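Alcohol dehydrogenase superfamily protein (Novosphingobium aromaticivorans, PDB 3GAZ) probably acts as an NADP-dependent oxidoreductase of the medium-chain dehydrogenase/reductase superfamily, pairing a GroES-like domain with a Rossmann-type nucleotide-binding domain. Local coordinates at residues 90-95 against 130-135; 113-118 against 276-281; 125-130 against 297-302; 134-139 against 282-287. All blocks are in the same frame, centred on the assembly; numbering follows the deposited sequence.

Contact 1 (90-95 against 130-135); sequences AVFGLT and VLPLVF
P132 carries this contact, pressing its ring against the backbone of strand 90-94 at the point where G93 passes on to L94. The first kind of interaction is side chain on main chain. P132 CB sits 3.5 Å from G93 C, and P132 CG lies 3.6 Å from G93 CA. G93 has no side chain, and P132 packs directly on its main chain.

The second kind is apolar side chain on side chain, on both flanks of that peptide. F92 is turned with CG between its own backbone N and carbonyl carbon (chi1 78°), which brings the ring over to the helix. Its CD2 atom approaches P132 CG to 3.7 Å at a slant, and F92 CE2 also meets a methyl of L131, CD2, at 4.2 Å. Farther along the strand L94 reaches out with CG anti to the backbone N (chi1 169°), and its CD2 methyl touches L133 CD1 at 3.8 Å.

No hydrogen bond joins the two segments, and several backbone atoms have partners outside the contact or within their own segment. F135 N bonds to L131 O at 2.9 Å, L133 N is taken by the carboxylate of D70, and the F92 backbone pairs with A117 in the neighbouring strand.

This is a buried seat without hydrogen bonds across it, made largely of apolar side chains, for the beginning of helix 132-145 on a strand of the GroES-like domain, close to where the chain passes on into the Rossmann-type domain.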
loop_
_atom_site.group_PDB
_atom_site.type_symbol
_atom_site.label_atom_id
_atom_site.label_comp_id
_atom_site.label_asym_id
_atom_site.label_seq_id
_atom_site.Cartn_x
_atom_site.Cartn_y
_atom_site.Cartn_z
ATOM N N ALA A 90 7.785 -25.740 5.459
ATOM C CA ALA A 90 8.692 -24.671 5.864
ATOM C C ALA A 90 8.882 -23.799 4.623
ATOM O O ALA A 90 9.153 -24.317 3.537
ATOM C CB ALA A 90 10.030 -25.249 6.316
ATOM N N VAL A 91 8.742 -22.484 4.778
ATOM C CA VAL A 91 8.888 -21.570 3.644
ATOM C C VAL A 91 9.662 -20.294 3.972
ATOM O O VAL A 91 9.964 -20.016 5.132
ATOM C CB VAL A 91 7.502 -21.136 3.094
ATOM C CG1 VAL A 91 6.707 -22.354 2.627
ATOM C CG2 VAL A 91 6.737 -20.367 4.167
ATOM N N PHE A 92 9.987 -19.527 2.933
ATOM C CA PHE A 92 10.674 -18.249 3.098
ATOM C C PHE A 92 10.329 -17.360 1.908
ATOM O O PHE A 92 9.908 -17.860 0.861
ATOM C CB PHE A 92 12.201 -18.441 3.244
ATOM C CG PHE A 92 12.945 -18.700 1.947
ATOM C CD1 PHE A 92 12.535 -19.692 1.059
ATOM C CD2 PHE A 92 14.108 -17.982 1.655
ATOM C CE1 PHE A 92 13.274 -19.971 -0.102
ATOM C CE2 PHE A 92 14.855 -18.249 0.502
ATOM C CZ PHE A 92 14.434 -19.251 -0.381
ATOM N N GLY A 93 10.468 -16.047 2.075
ATOM C CA GLY A 93 10.166 -15.151 0.975
ATOM C C GLY A 93 10.121 -13.675 1.311
ATOM O O GLY A 93 10.203 -13.285 2.473
ATOM N N LEU A 94 10.014 -12.860 0.264
ATOM C CA LEU A 94 9.911 -11.407 0.375
ATOM C C LEU A 94 8.407 -11.214 0.308
ATOM O O LEU A 94 7.806 -11.381 -0.753
ATOM C CB LEU A 94 10.598 -10.737 -0.818
ATOM C CG LEU A 94 10.361 -9.236 -1.016
ATOM C CD1 LEU A 94 10.574 -8.499 0.302
ATOM C CD2 LEU A 94 11.311 -8.718 -2.099
ATOM N N THR A 95 7.802 -10.856 1.437
ATOM C CA THR A 95 6.352 -10.767 1.497
ATOM C C THR A 95 5.642 -9.458 1.832
ATOM O O THR A 95 4.468 -9.307 1.508
ATOM C CB THR A 95 5.846 -11.813 2.474
ATOM O OG1 THR A 95 6.245 -11.431 3.801
ATOM C CG2 THR A 95 6.473 -13.190 2.149
ATOM N N VAL A 130 17.159 -13.964 5.769
ATOM C CA VAL A 130 17.905 -12.812 5.254
ATOM C C VAL A 130 18.233 -12.910 3.770
ATOM O O VAL A 130 18.924 -12.053 3.225
ATOM C CB VAL A 130 19.235 -12.614 6.013
ATOM C CG1 VAL A 130 18.962 -12.334 7.472
ATOM C CG2 VAL A 130 20.122 -13.857 5.856
ATOM N N LEU A 131 17.713 -13.938 3.111
ATOM C CA LEU A 131 17.999 -14.164 1.695
ATOM C C LEU A 131 17.065 -13.547 0.634
ATOM O O LEU A 131 17.532 -12.959 -0.340
ATOM C CB LEU A 131 18.090 -15.679 1.467
ATOM C CG LEU A 131 19.017 -16.277 0.407
ATOM C CD1 LEU A 131 20.429 -15.719 0.538
ATOM C CD2 LEU A 131 19.031 -17.799 0.589
ATOM N N PRO A 132 15.737 -13.660 0.813
ATOM C CA PRO A 132 14.762 -13.126 -0.153
ATOM C C PRO A 132 15.042 -11.812 -0.900
ATOM O O PRO A 132 15.373 -11.836 -2.081
ATOM C CB PRO A 132 13.471 -13.076 0.658
ATOM C CG PRO A 132 13.603 -14.294 1.531
ATOM C CD PRO A 132 15.050 -14.169 2.015
ATOM N N LEU A 133 14.914 -10.672 -0.229
ATOM C CA LEU A 133 15.130 -9.386 -0.900
ATOM C C LEU A 133 16.452 -9.240 -1.635
ATOM O O LEU A 133 16.466 -8.927 -2.829
ATOM C CB LEU A 133 14.990 -8.215 0.081
ATOM C CG LEU A 133 15.310 -6.839 -0.532
ATOM C CD1 LEU A 133 14.383 -6.562 -1.721
ATOM C CD2 LEU A 133 15.157 -5.755 0.527
ATOM N N VAL A 134 17.563 -9.457 -0.939
ATOM C CA VAL A 134 18.855 -9.305 -1.586
ATOM C C VAL A 134 19.084 -10.293 -2.723
ATOM O O VAL A 134 19.701 -9.935 -3.720
ATOM C CB VAL A 134 20.038 -9.372 -0.568
ATOM C CG1 VAL A 134 19.891 -8.253 0.461
ATOM C CG2 VAL A 134 20.101 -10.733 0.104
ATOM N N PHE A 135 18.586 -11.522 -2.592
ATOM C CA PHE A 135 18.761 -12.499 -3.668
ATOM C C PHE A 135 17.987 -12.040 -4.902
ATOM O O PHE A 135 18.509 -12.029 -6.020
ATOM C CB PHE A 135 18.246 -13.887 -3.268
ATOM C CG PHE A 135 18.459 -14.931 -4.337
ATOM C CD1 PHE A 135 19.649 -15.654 -4.396
ATOM C CD2 PHE A 135 17.503 -15.131 -5.334
ATOM C CE1 PHE A 135 19.892 -16.558 -5.437
ATOM C CE2 PHE A 135 17.732 -16.034 -6.384
ATOM C CZ PHE A 135 18.932 -16.749 -6.435
#

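Contact 2 (113-118 against 276-281); sequences ARLLAS and EGLAHF
L115 and R114, neighbours in a short 3-10 turn, meet the start of helix 278-293 in quite different ways. The tight part belongs to L115. Its CD2 methyl enters between two residues of the helix, 3.6 Å from F281 CD2 and 3.8 Å from L278 CG. CG is anti to the carbonyl carbon (chi1 -65°), and this carries the far end of the leucine nearer to the helix than its first bond would suggest. L115 and F281 run side by side in the same direction, the methyl meeting the ring at a slant, while L278 crosses obliquely. L272 and L94 add further apolar cover to L115 and F281 respectively.

The outer side is more exposed and mixes apolar cover with polar groups. R114 bends at chi3 and spreads its guanidinium over L278, whose CB stands 4.1 Å above the plane over its centre and whose CD2 lies 3.6 Å from R114 NH2. The charge itself is answered by D112 in a salt bridge, and D323 of the second subunit also packs on this arginine. Nearer the backbone, R114 O and L278 O approach each other as two acceptors and make no bond. A water sits 2.9 Å from R114 O and 2.7 Å from A279 O, a likely bridge between the segments, although other acceptors compete for its protons.

Together these contacts set the turn between strands 108-112 and 116-118 of the GroES-like domain against the first turn of a helix that follows the Rossmann-type sheet, probably part of the seam between the two domains, with a polar, partly hydrated border.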
loop_
_atom_site.group_PDB
_atom_site.type_symbol
_atom_site.label_atom_id
_atom_site.label_comp_id
_atom_site.label_asym_id
_atom_site.label_seq_id
_atom_site.Cartn_x
_atom_site.Cartn_y
_atom_site.Cartn_z
ATOM N N ALA A 113 0.490 -17.066 -1.829
ATOM C CA ALA A 113 1.323 -18.237 -2.083
ATOM C C ALA A 113 2.408 -18.030 -3.137
ATOM O O ALA A 113 3.496 -18.595 -3.033
ATOM C CB ALA A 113 0.440 -19.427 -2.473
ATOM N N ARG A 114 2.114 -17.216 -4.142
ATOM C CA ARG A 114 3.063 -16.953 -5.223
ATOM C C ARG A 114 4.373 -16.309 -4.777
ATOM O O ARG A 114 5.394 -16.428 -5.461
ATOM C CB ARG A 114 2.401 -16.079 -6.283
ATOM C CG ARG A 114 1.262 -16.769 -7.024
ATOM C CD ARG A 114 0.560 -15.804 -7.958
ATOM N NE ARG A 114 -0.248 -14.834 -7.226
ATOM C CZ ARG A 114 -0.961 -13.871 -7.801
ATOM N NH1 ARG A 114 -0.964 -13.741 -9.121
ATOM N NH2 ARG A 114 -1.683 -13.045 -7.054
ATOM N N LEU A 115 4.341 -15.625 -3.637
ATOM C CA LEU A 115 5.521 -14.956 -3.105
ATOM C C LEU A 115 6.426 -15.899 -2.313
ATOM O O LEU A 115 7.572 -15.561 -2.003
ATOM C CB LEU A 115 5.098 -13.805 -2.189
ATOM C CG LEU A 115 4.349 -12.624 -2.813
ATOM C CD1 LEU A 115 3.911 -11.655 -1.715
ATOM C CD2 LEU A 115 5.245 -11.926 -3.821
ATOM N N LEU A 116 5.909 -17.080 -1.993
ATOM C CA LEU A 116 6.650 -18.056 -1.206
ATOM C C LEU A 116 7.307 -19.195 -1.968
ATOM O O LEU A 116 6.910 -19.538 -3.080
ATOM C CB LEU A 116 5.730 -18.657 -0.143
ATOM C CG LEU A 116 5.228 -17.698 0.936
ATOM C CD1 LEU A 116 4.137 -18.372 1.743
ATOM C CD2 LEU A 116 6.392 -17.274 1.825
ATOM N N ALA A 117 8.315 -19.780 -1.330
ATOM C CA ALA A 117 9.050 -20.915 -1.868
ATOM C C ALA A 117 9.484 -21.741 -0.664
ATOM O O ALA A 117 9.741 -21.191 0.414
ATOM C CB ALA A 117 10.269 -20.443 -2.649
ATOM N N SER A 118 9.558 -23.056 -0.837
ATOM C CA SER A 118 9.969 -23.923 0.255
ATOM C C SER A 118 11.326 -23.464 0.763
ATOM O O SER A 118 12.189 -23.060 -0.021
ATOM C CB SER A 118 10.058 -25.378 -0.218
ATOM O OG SER A 118 8.781 -25.868 -0.588
ATOM N N GLU A 276 2.210 -6.974 -9.561
ATOM C CA GLU A 276 2.390 -7.542 -10.890
ATOM C C GLU A 276 3.674 -8.361 -10.916
ATOM O O GLU A 276 4.700 -7.946 -10.371
ATOM C CB GLU A 276 2.423 -6.453 -11.976
ATOM C CG GLU A 276 3.685 -5.628 -12.046
ATOM C CD GLU A 276 3.714 -4.733 -13.282
ATOM O OE1 GLU A 276 2.836 -3.844 -13.401
ATOM O OE2 GLU A 276 4.613 -4.919 -14.135
ATOM N N GLY A 277 3.602 -9.536 -11.534
ATOM C CA GLY A 277 4.759 -10.408 -11.610
ATOM C C GLY A 277 5.033 -11.097 -10.285
ATOM O O GLY A 277 6.166 -11.490 -10.009
ATOM N N LEU A 278 3.995 -11.244 -9.465
ATOM C CA LEU A 278 4.128 -11.884 -8.157
ATOM C C LEU A 278 4.719 -13.284 -8.241
ATOM O O LEU A 278 5.519 -13.677 -7.396
ATOM C CB LEU A 278 2.769 -11.959 -7.456
ATOM C CG LEU A 278 2.519 -10.967 -6.317
ATOM C CD1 LEU A 278 2.736 -9.543 -6.807
ATOM C CD2 LEU A 278 1.101 -11.149 -5.786
ATOM N N ALA A 279 4.313 -14.038 -9.258
ATOM C CA ALA A 279 4.799 -15.402 -9.437
ATOM C C ALA A 279 6.309 -15.473 -9.653
ATOM O O ALA A 279 6.953 -16.450 -9.268
ATOM C CB ALA A 279 4.076 -16.059 -10.606
ATOM N N HIS A 280 6.870 -14.441 -10.275
ATOM C CA HIS A 280 8.305 -14.402 -10.544
ATOM C C HIS A 280 9.113 -14.446 -9.243
ATOM O O HIS A 280 10.238 -14.946 -9.218
ATOM C CB HIS A 280 8.646 -13.135 -11.338
ATOM C CG HIS A 280 10.058 -13.085 -11.835
ATOM N ND1 HIS A 280 10.647 -14.133 -12.509
ATOM C CD2 HIS A 280 10.985 -12.099 -11.788
ATOM C CE1 HIS A 280 11.877 -13.795 -12.856
ATOM N NE2 HIS A 280 12.106 -12.566 -12.430
ATOM N N PHE A 281 8.539 -13.922 -8.162
ATOM C CA PHE A 281 9.230 -13.912 -6.874
ATOM C C PHE A 281 9.489 -15.320 -6.356
ATOM O O PHE A 281 10.632 -15.672 -6.064
ATOM C CB PHE A 281 8.431 -13.109 -5.847
ATOM C CG PHE A 281 8.806 -11.653 -5.796
ATOM C CD1 PHE A 281 9.361 -11.023 -6.907
ATOM C CD2 PHE A 281 8.616 -10.914 -4.634
ATOM C CE1 PHE A 281 9.723 -9.677 -6.861
ATOM C CE2 PHE A 281 8.972 -9.573 -4.576
ATOM C CZ PHE A 281 9.530 -8.951 -5.695
HETATM O O HOH W 1 5.659 -18.228 -7.702
#

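Contact 3 (125-130 against 297-302); sequences MRQASV and LAPRLD
L301 buries the most surface here, lying across R126, Q127 and V130. Its CG is anti to the backbone N (chi1 176°), which sends both methyls toward the helix: CD2 stops 3.6 Å from Q127 CG, and CD1 lies over one face of the R126 guanidinium and 4.1 Å from V130 CG1. P299 is the second bulk of the loop, with CG 3.4 Å from Q127 O and CB against V130 CG2. Q127 crosses L301 at about a right angle and sets its CB against P299 CG; its NE2 reaches P299 O through a water, while its OE1 is held by T124 N.

R126 folds back at chi3 above the leucine. Its NH2 gives a hydrogen bond to D302 O, 2.9 Å long, bent to 144° at the hydrogen and in the guanidinium plane. A second water, donating to D302 O at 2.8 Å, also reaches R126 NH1 at a longer distance. An alanine at this position is likely to leave D302 O without its charged donor and uncover one side of L301.

The D302 carboxylate is in a salt bridge with R304, and R126 bonds the main-chain oxygen of D302; the loop is held by apolar packing bordered by one direct and two water-mediated links.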
loop_
_atom_site.group_PDB
_atom_site.type_symbol
_atom_site.label_atom_id
_atom_site.label_comp_id
_atom_site.label_asym_id
_atom_site.label_seq_id
_atom_site.Cartn_x
_atom_site.Cartn_y
_atom_site.Cartn_z
HETATM N N MSE A 125 16.280 -21.195 10.074
HETATM C CA MSE A 125 15.283 -20.171 9.786
HETATM C C MSE A 125 15.925 -18.782 9.682
HETATM O O MSE A 125 15.530 -17.967 8.844
HETATM C CB MSE A 125 14.191 -20.180 10.860
HETATM C CG MSE A 125 13.219 -21.369 10.758
HETATM SE SE MSE A 125 12.061 -21.246 9.349
HETATM C CE MSE A 125 11.267 -22.877 9.410
ATOM N N ARG A 126 16.916 -18.517 10.529
ATOM C CA ARG A 126 17.608 -17.229 10.503
ATOM C C ARG A 126 18.308 -17.032 9.160
ATOM O O ARG A 126 18.163 -15.988 8.526
ATOM C CB ARG A 126 18.633 -17.150 11.643
ATOM C CG ARG A 126 18.072 -16.613 12.966
ATOM C CD ARG A 126 18.997 -16.932 14.145
ATOM N NE ARG A 126 20.394 -16.598 13.876
ATOM C CZ ARG A 126 20.879 -15.361 13.790
ATOM N NH1 ARG A 126 20.081 -14.314 13.958
ATOM N NH2 ARG A 126 22.166 -15.172 13.527
ATOM N N GLN A 127 19.058 -18.044 8.727
ATOM C CA GLN A 127 19.782 -17.976 7.459
ATOM C C GLN A 127 18.870 -17.726 6.260
ATOM O O GLN A 127 19.184 -16.917 5.391
ATOM C CB GLN A 127 20.552 -19.275 7.210
ATOM C CG GLN A 127 21.804 -19.464 8.036
ATOM C CD GLN A 127 22.461 -20.803 7.745
ATOM O OE1 GLN A 127 21.848 -21.854 7.924
ATOM N NE2 GLN A 127 23.707 -20.770 7.285
ATOM N N ALA A 128 17.753 -18.442 6.208
ATOM C CA ALA A 128 16.815 -18.303 5.104
ATOM C C ALA A 128 16.098 -16.955 5.110
ATOM O O ALA A 128 15.811 -16.400 4.053
ATOM C CB ALA A 128 15.798 -19.434 5.148
ATOM N N SER A 129 15.823 -16.428 6.302
ATOM C CA SER A 129 15.113 -15.155 6.426
ATOM C C SER A 129 15.833 -13.926 5.854
ATOM O O SER A 129 15.183 -12.948 5.487
ATOM C CB SER A 129 14.763 -14.888 7.893
ATOM O OG SER A 129 15.911 -14.511 8.637
ATOM N N VAL A 130 17.159 -13.964 5.769
ATOM C CA VAL A 130 17.905 -12.812 5.254
ATOM C C VAL A 130 18.233 -12.910 3.770
ATOM O O VAL A 130 18.924 -12.053 3.225
ATOM C CB VAL A 130 19.235 -12.614 6.013
ATOM C CG1 VAL A 130 18.962 -12.334 7.472
ATOM C CG2 VAL A 130 20.122 -13.857 5.856
ATOM N N LEU A 297 25.415 -21.445 -2.750
ATOM C CA LEU A 297 24.829 -20.244 -2.167
ATOM C C LEU A 297 24.705 -20.344 -0.656
ATOM O O LEU A 297 24.089 -21.273 -0.131
ATOM C CB LEU A 297 23.445 -19.972 -2.763
ATOM C CG LEU A 297 22.658 -18.825 -2.120
ATOM C CD1 LEU A 297 23.407 -17.504 -2.289
ATOM C CD2 LEU A 297 21.286 -18.741 -2.758
ATOM N N ALA A 298 25.286 -19.371 0.032
ATOM C CA ALA A 298 25.243 -19.310 1.486
ATOM C C ALA A 298 25.080 -17.853 1.896
ATOM O O ALA A 298 25.922 -17.010 1.584
ATOM C CB ALA A 298 26.524 -19.875 2.076
ATOM N N PRO A 299 23.983 -17.530 2.592
ATOM C CA PRO A 299 23.783 -16.142 3.011
ATOM C C PRO A 299 24.802 -15.756 4.079
ATOM O O PRO A 299 25.224 -16.598 4.873
ATOM C CB PRO A 299 22.362 -16.160 3.559
ATOM C CG PRO A 299 22.288 -17.521 4.192
ATOM C CD PRO A 299 22.918 -18.399 3.121
ATOM N N ARG A 300 25.213 -14.493 4.081
ATOM C CA ARG A 300 26.150 -14.019 5.086
ATOM C C ARG A 300 25.270 -13.557 6.239
ATOM O O ARG A 300 24.561 -12.555 6.132
ATOM C CB ARG A 300 26.990 -12.851 4.553
ATOM C CG ARG A 300 28.231 -12.586 5.394
ATOM C CD ARG A 300 29.010 -11.372 4.916
ATOM N NE ARG A 300 30.287 -11.260 5.613
ATOM C CZ ARG A 300 31.093 -10.206 5.538
ATOM N NH1 ARG A 300 30.752 -9.157 4.796
ATOM N NH2 ARG A 300 32.248 -10.205 6.197
ATOM N N LEU A 301 25.315 -14.298 7.340
ATOM C CA LEU A 301 24.491 -14.001 8.501
ATOM C C LEU A 301 25.297 -13.580 9.725
ATOM O O LEU A 301 26.151 -14.329 10.198
ATOM C CB LEU A 301 23.651 -15.238 8.835
ATOM C CG LEU A 301 22.748 -15.237 10.068
ATOM C CD1 LEU A 301 21.664 -14.180 9.913
ATOM C CD2 LEU A 301 22.125 -16.609 10.229
ATOM N N ASP A 302 25.028 -12.378 10.230
ATOM C CA ASP A 302 25.722 -11.887 11.421
ATOM C C ASP A 302 25.291 -12.832 12.553
ATOM O O ASP A 302 24.099 -13.092 12.730
ATOM C CB ASP A 302 25.304 -10.440 11.711
ATOM C CG ASP A 302 26.070 -9.822 12.868
ATOM O OD1 ASP A 302 25.931 -10.312 14.009
ATOM O OD2 ASP A 302 26.811 -8.841 12.635
HETATM O O HOH W 2 21.676 -11.702 12.800
HETATM O O HOH W 3 25.300 -18.432 6.789
#

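Contact 4 (134-139 against 282-287); sequences VFITAW and GEMLRE
M284, present as selenomethionine, is the main bump of this contact, and the hollow it fills lies between I136 and W139, one turn apart on helix 134-139. The bend at chi3 (-76°) turns the terminal methyl away from the indole contact of SE and onto I136. SE lies 3.3 Å from W139 CD1, an oblique Met-aromatic contact with the five-membered ring, and CE pushes against I136 CG2, also at 3.3 Å, tighter than usual for two carbons. The CD2 methyl of L285 rests 4.2 Å from I136 CG1.

E287 fits over the other end of the indole. Bent at chi2, it lays its CG over one face of the six-membered ring, 4.0 Å from the centroid and 29° off the normal, in a CH-pi contact; the carboxylate follows the ring at a moderate tilt, with OE1 3.5 Å from W139 CH2. F135, one turn before W139, brings CE2 obliquely to 3.2 Å from M284 O, its CZ approaching E287. In place of the tryptophan, an alanine would probably open a gap beside the selenium and leave the E287 aliphatic chain without its aromatic floor.

R174 and D144 also touch the W139 side chain, and A288 and L291 meet F135. The two helical segments cross nearly at right angles, at 94° with their axes 9.8 Å apart. What results is a near-perpendicular helix-helix crossing in the core, joining helix 132-145, just before the first Rossmann strand 153-157, to helix 278-293, which follows the last strand of that sheet.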
loop_
_atom_site.group_PDB
_atom_site.type_symbol
_atom_site.label_atom_id
_atom_site.label_comp_id
_atom_site.label_asym_id
_atom_site.label_seq_id
_atom_site.Cartn_x
_atom_site.Cartn_y
_atom_site.Cartn_z
ATOM N N VAL A 134 17.563 -9.457 -0.939
ATOM C CA VAL A 134 18.855 -9.305 -1.586
ATOM C C VAL A 134 19.084 -10.293 -2.723
ATOM O O VAL A 134 19.701 -9.935 -3.720
ATOM C CB VAL A 134 20.038 -9.372 -0.568
ATOM C CG1 VAL A 134 19.891 -8.253 0.461
ATOM C CG2 VAL A 134 20.101 -10.733 0.104
ATOM N N PHE A 135 18.586 -11.522 -2.592
ATOM C CA PHE A 135 18.761 -12.499 -3.668
ATOM C C PHE A 135 17.987 -12.040 -4.902
ATOM O O PHE A 135 18.509 -12.029 -6.020
ATOM C CB PHE A 135 18.246 -13.887 -3.268
ATOM C CG PHE A 135 18.459 -14.931 -4.337
ATOM C CD1 PHE A 135 19.649 -15.654 -4.396
ATOM C CD2 PHE A 135 17.503 -15.131 -5.334
ATOM C CE1 PHE A 135 19.892 -16.558 -5.437
ATOM C CE2 PHE A 135 17.732 -16.034 -6.384
ATOM C CZ PHE A 135 18.932 -16.749 -6.435
ATOM N N ILE A 136 16.728 -11.677 -4.688
ATOM C CA ILE A 136 15.871 -11.209 -5.767
ATOM C C ILE A 136 16.473 -9.959 -6.413
ATOM O O ILE A 136 16.450 -9.810 -7.634
ATOM C CB ILE A 136 14.452 -10.898 -5.239
ATOM C CG1 ILE A 136 13.742 -12.209 -4.887
ATOM C CG2 ILE A 136 13.656 -10.113 -6.272
ATOM C CD1 ILE A 136 12.403 -12.021 -4.205
ATOM N N THR A 137 17.020 -9.069 -5.592
ATOM C CA THR A 137 17.620 -7.849 -6.107
ATOM C C THR A 137 18.814 -8.209 -6.991
ATOM O O THR A 137 18.939 -7.719 -8.116
ATOM C CB THR A 137 18.071 -6.928 -4.953
ATOM O OG1 THR A 137 16.924 -6.534 -4.185
ATOM C CG2 THR A 137 18.763 -5.687 -5.493
ATOM N N ALA A 138 19.674 -9.088 -6.486
ATOM C CA ALA A 138 20.853 -9.527 -7.229
ATOM C C ALA A 138 20.465 -10.232 -8.525
ATOM O O ALA A 138 21.088 -10.025 -9.572
ATOM C CB ALA A 138 21.687 -10.465 -6.367
ATOM N N TRP A 139 19.433 -11.063 -8.450
ATOM C CA TRP A 139 18.969 -11.822 -9.608
ATOM C C TRP A 139 18.351 -10.955 -10.705
ATOM O O TRP A 139 18.610 -11.171 -11.894
ATOM C CB TRP A 139 17.956 -12.877 -9.161
ATOM C CG TRP A 139 17.521 -13.803 -10.256
ATOM C CD1 TRP A 139 16.554 -13.576 -11.197
ATOM C CD2 TRP A 139 18.056 -15.102 -10.535
ATOM N NE1 TRP A 139 16.454 -14.659 -12.044
ATOM C CE2 TRP A 139 17.363 -15.609 -11.659
ATOM C CE3 TRP A 139 19.054 -15.889 -9.941
ATOM C CZ2 TRP A 139 17.640 -16.870 -12.205
ATOM C CZ3 TRP A 139 19.329 -17.146 -10.485
ATOM C CH2 TRP A 139 18.620 -17.621 -11.605
ATOM N N GLY A 282 8.432 -16.116 -6.237
ATOM C CA GLY A 282 8.594 -17.481 -5.767
ATOM C C GLY A 282 9.514 -18.259 -6.692
ATOM O O GLY A 282 10.274 -19.126 -6.258
ATOM N N GLU A 283 9.446 -17.950 -7.982
ATOM C CA GLU A 283 10.287 -18.625 -8.957
ATOM C C GLU A 283 11.760 -18.330 -8.695
ATOM O O GLU A 283 12.589 -19.238 -8.710
ATOM C CB GLU A 283 9.910 -18.192 -10.375
ATOM C CG GLU A 283 8.548 -18.693 -10.843
ATOM C CD GLU A 283 8.434 -20.207 -10.799
ATOM O OE1 GLU A 283 8.095 -20.753 -9.728
ATOM O OE2 GLU A 283 8.693 -20.853 -11.835
HETATM N N MSE A 284 12.087 -17.063 -8.456
HETATM C CA MSE A 284 13.472 -16.688 -8.185
HETATM C C MSE A 284 13.959 -17.348 -6.889
HETATM O O MSE A 284 15.105 -17.777 -6.806
HETATM C CB MSE A 284 13.627 -15.158 -8.088
HETATM C CG MSE A 284 13.625 -14.413 -9.441
HETATM SE SE MSE A 284 13.976 -12.616 -9.341
HETATM C CE MSE A 284 12.372 -12.021 -8.704
ATOM N N LEU A 285 13.086 -17.441 -5.888
ATOM C CA LEU A 285 13.476 -18.055 -4.620
ATOM C C LEU A 285 13.706 -19.558 -4.780
ATOM O O LEU A 285 14.405 -20.180 -3.978
ATOM C CB LEU A 285 12.423 -17.764 -3.543
ATOM C CG LEU A 285 12.326 -16.272 -3.178
ATOM C CD1 LEU A 285 11.287 -16.066 -2.089
ATOM C CD2 LEU A 285 13.686 -15.761 -2.712
ATOM N N ARG A 286 13.119 -20.132 -5.825
ATOM C CA ARG A 286 13.299 -21.548 -6.122
ATOM C C ARG A 286 14.703 -21.711 -6.698
ATOM O O ARG A 286 15.370 -22.724 -6.482
ATOM C CB ARG A 286 12.252 -22.011 -7.133
ATOM C CG ARG A 286 11.178 -22.875 -6.520
ATOM C CD ARG A 286 9.824 -22.564 -7.112
ATOM N NE ARG A 286 8.871 -22.350 -6.035
ATOM C CZ ARG A 286 7.876 -21.475 -6.064
ATOM N NH1 ARG A 286 7.676 -20.706 -7.127
ATOM N NH2 ARG A 286 7.087 -21.367 -5.011
ATOM N N GLU A 287 15.142 -20.694 -7.431
ATOM C CA GLU A 287 16.479 -20.688 -8.013
ATOM C C GLU A 287 17.469 -20.648 -6.858
ATOM O O GLU A 287 18.474 -21.350 -6.863
ATOM C CB GLU A 287 16.683 -19.444 -8.878
ATOM C CG GLU A 287 15.855 -19.386 -10.142
ATOM C CD GLU A 287 16.271 -20.427 -11.158
ATOM O OE1 GLU A 287 17.430 -20.900 -11.099
ATOM O OE2 GLU A 287 15.439 -20.763 -12.027
#

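Contacts 1, 2 and 4 gather round helices 132-145 and 278-293, and contact 3 lies beside them. Contact 4 is where these helices cross; its centre lies about 8 Å from that of contact 1, sharing V134 and F135, and about 10 Å from that of contact 2, at the start of helix 278-293. Contacts 1 and 2 reach adjacent strands, 90-94 and 116-118, of one sheet. Contact 3 shares V130 with contact 1 and lies about 19 Å from contact 2, centre to centre. The first segments follow one another along the chain, contact 4 nested inside the loop closed by contact 3. They tie the GroES-like domain to the chain on both sides of the Rossmann-type sheet.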